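Side-chain contact in metalloregulator ScaR (Streptococcus gordonii, PDB 3HRS), which is a manganese-activated transcriptional repressor of the DtxR/MntR family, a homodimer that probably binds DNA: residues E5-C10 against K24-L29. Sequence-based numbering, arbitrary orientation.
Sequences EDYLKC and KEIAQL
Cys-10 and Leu-29 meet where segments 5-10 and 24-29 run closest, with CA atoms 7.3 Å apart and both CB atoms directed at the opposing helix. The thiol does the touching. With SG anti to the backbone N (chi1 166°), the sulfur is carried out across the gap, and Cys-10 SG lies 3.5 Å from Leu-29 CD2. Cys-10 SG also approaches the base of the leucine, at 3.8 Å from Leu-29 CB, and thus packs alongside the side chain instead of meeting one methyl alone. Leu-14, just past helix 4-13, touches Leu-29 as well.

The second apolar pair engages an aromatic edge. Ile-26 presents its branch methyl, which stands anti to the backbone N, to the rim of the Tyr-7 ring: Ile-26 CG2 is 3.9 Å from Tyr-7 CE2 and 4.1 Å from Tyr-7 CD2, in the plane of the ring and not over a face. The two side chains cross at roughly a right angle.

Both helices belong to the N-terminal helix-turn-helix domain, in which helices 23-30 and 34-46 are arranged as the helix-turn-helix unit and helix 4-13 packs against them. Helix 34-46, probably the recognition helix as in relatives, contributes Met-40, Met-41 and Leu-44 against Tyr-7 and Val-37 against Ile-26. Met-30 contacts both Tyr-7 and Cys-10.

The two segments meet through apolar contacts alone, while backbone hydrogen bonds, such as that from Leu-29 N to Glu-25 O (2.8 Å), run within each helix.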
loop_
_atom_site.group_PDB
_atom_site.type_symbol
_atom_site.label_atom_id
_atom_site.label_comp_id
_atom_site.label_asym_id
_atom_site.label_seq_id
_atom_site.Cartn_x
_atom_site.Cartn_y
_atom_site.Cartn_z
ATOM N N GLU A 5 10.846 3.541 14.873
ATOM C CA GLU A 5 10.850 2.166 14.415
ATOM C C GLU A 5 12.163 1.867 13.694
ATOM O O GLU A 5 12.689 0.757 13.785
ATOM C CB GLU A 5 9.627 1.876 13.545
ATOM C CG GLU A 5 8.298 1.979 14.303
ATOM C CD GLU A 5 7.074 1.866 13.398
ATOM O OE1 GLU A 5 6.929 0.843 12.685
ATOM O OE2 GLU A 5 6.249 2.808 13.414
ATOM N N ASP A 6 12.715 2.869 13.013
ATOM C CA ASP A 6 13.962 2.687 12.267
ATOM C C ASP A 6 15.129 2.608 13.217
ATOM O O ASP A 6 16.156 2.023 12.913
ATOM C CB ASP A 6 14.203 3.841 11.303
ATOM C CG ASP A 6 13.148 3.938 10.247
ATOM O OD1 ASP A 6 12.846 5.078 9.839
ATOM O OD2 ASP A 6 12.620 2.883 9.829
ATOM N N TYR A 7 14.976 3.220 14.375
ATOM C CA TYR A 7 16.019 3.146 15.372
ATOM C C TYR A 7 16.018 1.766 16.025
ATOM O O TYR A 7 17.065 1.144 16.166
ATOM C CB TYR A 7 15.819 4.241 16.416
ATOM C CG TYR A 7 16.443 5.568 16.060
ATOM C CD1 TYR A 7 15.723 6.536 15.385
ATOM C CD2 TYR A 7 17.745 5.858 16.425
ATOM C CE1 TYR A 7 16.295 7.758 15.069
ATOM C CE2 TYR A 7 18.323 7.068 16.117
ATOM C CZ TYR A 7 17.598 8.016 15.437
ATOM O OH TYR A 7 18.182 9.226 15.133
ATOM N N LEU A 8 14.838 1.294 16.423
ATOM C CA LEU A 8 14.715 0.014 17.113
ATOM C C LEU A 8 15.221 -1.096 16.231
ATOM O O LEU A 8 15.851 -2.027 16.730
ATOM C CB LEU A 8 13.269 -0.304 17.508
ATOM C CG LEU A 8 12.859 -0.111 18.969
ATOM C CD1 LEU A 8 11.678 -1.012 19.248
ATOM C CD2 LEU A 8 13.998 -0.421 19.941
ATOM N N LYS A 9 14.938 -1.017 14.928
ATOM C CA LYS A 9 15.449 -2.034 14.015
ATOM C C LYS A 9 16.969 -2.016 14.147
ATOM O O LYS A 9 17.583 -3.024 14.501
ATOM C CB LYS A 9 15.031 -1.759 12.577
ATOM C CG LYS A 9 14.851 -3.006 11.728
ATOM C CD LYS A 9 16.133 -3.421 11.011
ATOM C CE LYS A 9 16.259 -2.741 9.651
ATOM N NZ LYS A 9 15.441 -3.365 8.557
ATOM N N CYS A 10 17.558 -0.851 13.886
ATOM C CA CYS A 10 18.996 -0.658 14.009
ATOM C C CYS A 10 19.548 -1.255 15.316
ATOM O O CYS A 10 20.257 -2.254 15.310
ATOM C CB CYS A 10 19.327 0.832 13.900
ATOM S SG CYS A 10 20.998 1.277 14.432
ATOM N N LYS A 24 27.812 6.877 19.177
ATOM C CA LYS A 24 28.639 7.097 17.994
ATOM C C LYS A 24 28.168 6.112 16.923
ATOM O O LYS A 24 27.873 6.502 15.790
ATOM C CB LYS A 24 30.139 6.901 18.330
ATOM C CG LYS A 24 31.155 7.562 17.347
ATOM C CD LYS A 24 32.623 7.573 17.877
ATOM C CE LYS A 24 33.585 8.340 16.932
ATOM N NZ LYS A 24 35.001 8.510 17.417
ATOM N N GLU A 25 28.067 4.841 17.304
ATOM C CA GLU A 25 27.660 3.781 16.392
ATOM C C GLU A 25 26.237 3.979 15.907
ATOM O O GLU A 25 25.951 3.822 14.717
ATOM C CB GLU A 25 27.817 2.405 17.040
ATOM C CG GLU A 25 29.003 1.617 16.505
ATOM C CD GLU A 25 28.926 0.144 16.855
ATOM O OE1 GLU A 25 29.366 -0.699 16.032
ATOM O OE2 GLU A 25 28.408 -0.160 17.953
ATOM N N ILE A 26 25.348 4.324 16.830
ATOM C CA ILE A 26 23.982 4.645 16.460
ATOM C C ILE A 26 23.964 5.835 15.513
ATOM O O ILE A 26 23.223 5.849 14.539
ATOM C CB ILE A 26 23.112 4.939 17.694
ATOM C CG1 ILE A 26 22.864 3.652 18.484
ATOM C CG2 ILE A 26 21.786 5.566 17.273
ATOM C CD1 ILE A 26 22.322 3.873 19.872
ATOM N N ALA A 27 24.784 6.835 15.798
ATOM C CA ALA A 27 24.850 8.000 14.933
ATOM C C ALA A 27 25.390 7.590 13.570
ATOM O O ALA A 27 24.958 8.102 12.539
ATOM C CB ALA A 27 25.726 9.064 15.545
ATOM N N GLN A 28 26.325 6.646 13.582
ATOM C CA GLN A 28 26.940 6.151 12.362
ATOM C C GLN A 28 25.948 5.387 11.494
ATOM O O GLN A 28 25.775 5.694 10.312
ATOM C CB GLN A 28 28.110 5.234 12.693
ATOM C CG GLN A 28 29.438 5.943 12.849
ATOM C CD GLN A 28 30.574 4.974 13.096
ATOM O OE1 GLN A 28 30.351 3.794 13.386
ATOM N NE2 GLN A 28 31.803 5.465 12.979
ATOM N N LEU A 29 25.306 4.383 12.082
ATOM C CA LEU A 29 24.406 3.519 11.333
ATOM C C LEU A 29 23.211 4.295 10.801
ATOM O O LEU A 29 22.721 4.015 9.707
ATOM C CB LEU A 29 23.917 2.353 12.198
ATOM C CG LEU A 29 24.749 1.070 12.303
ATOM C CD1 LEU A 29 26.101 1.329 12.954
ATOM C CD2 LEU A 29 23.967 0.002 13.071
#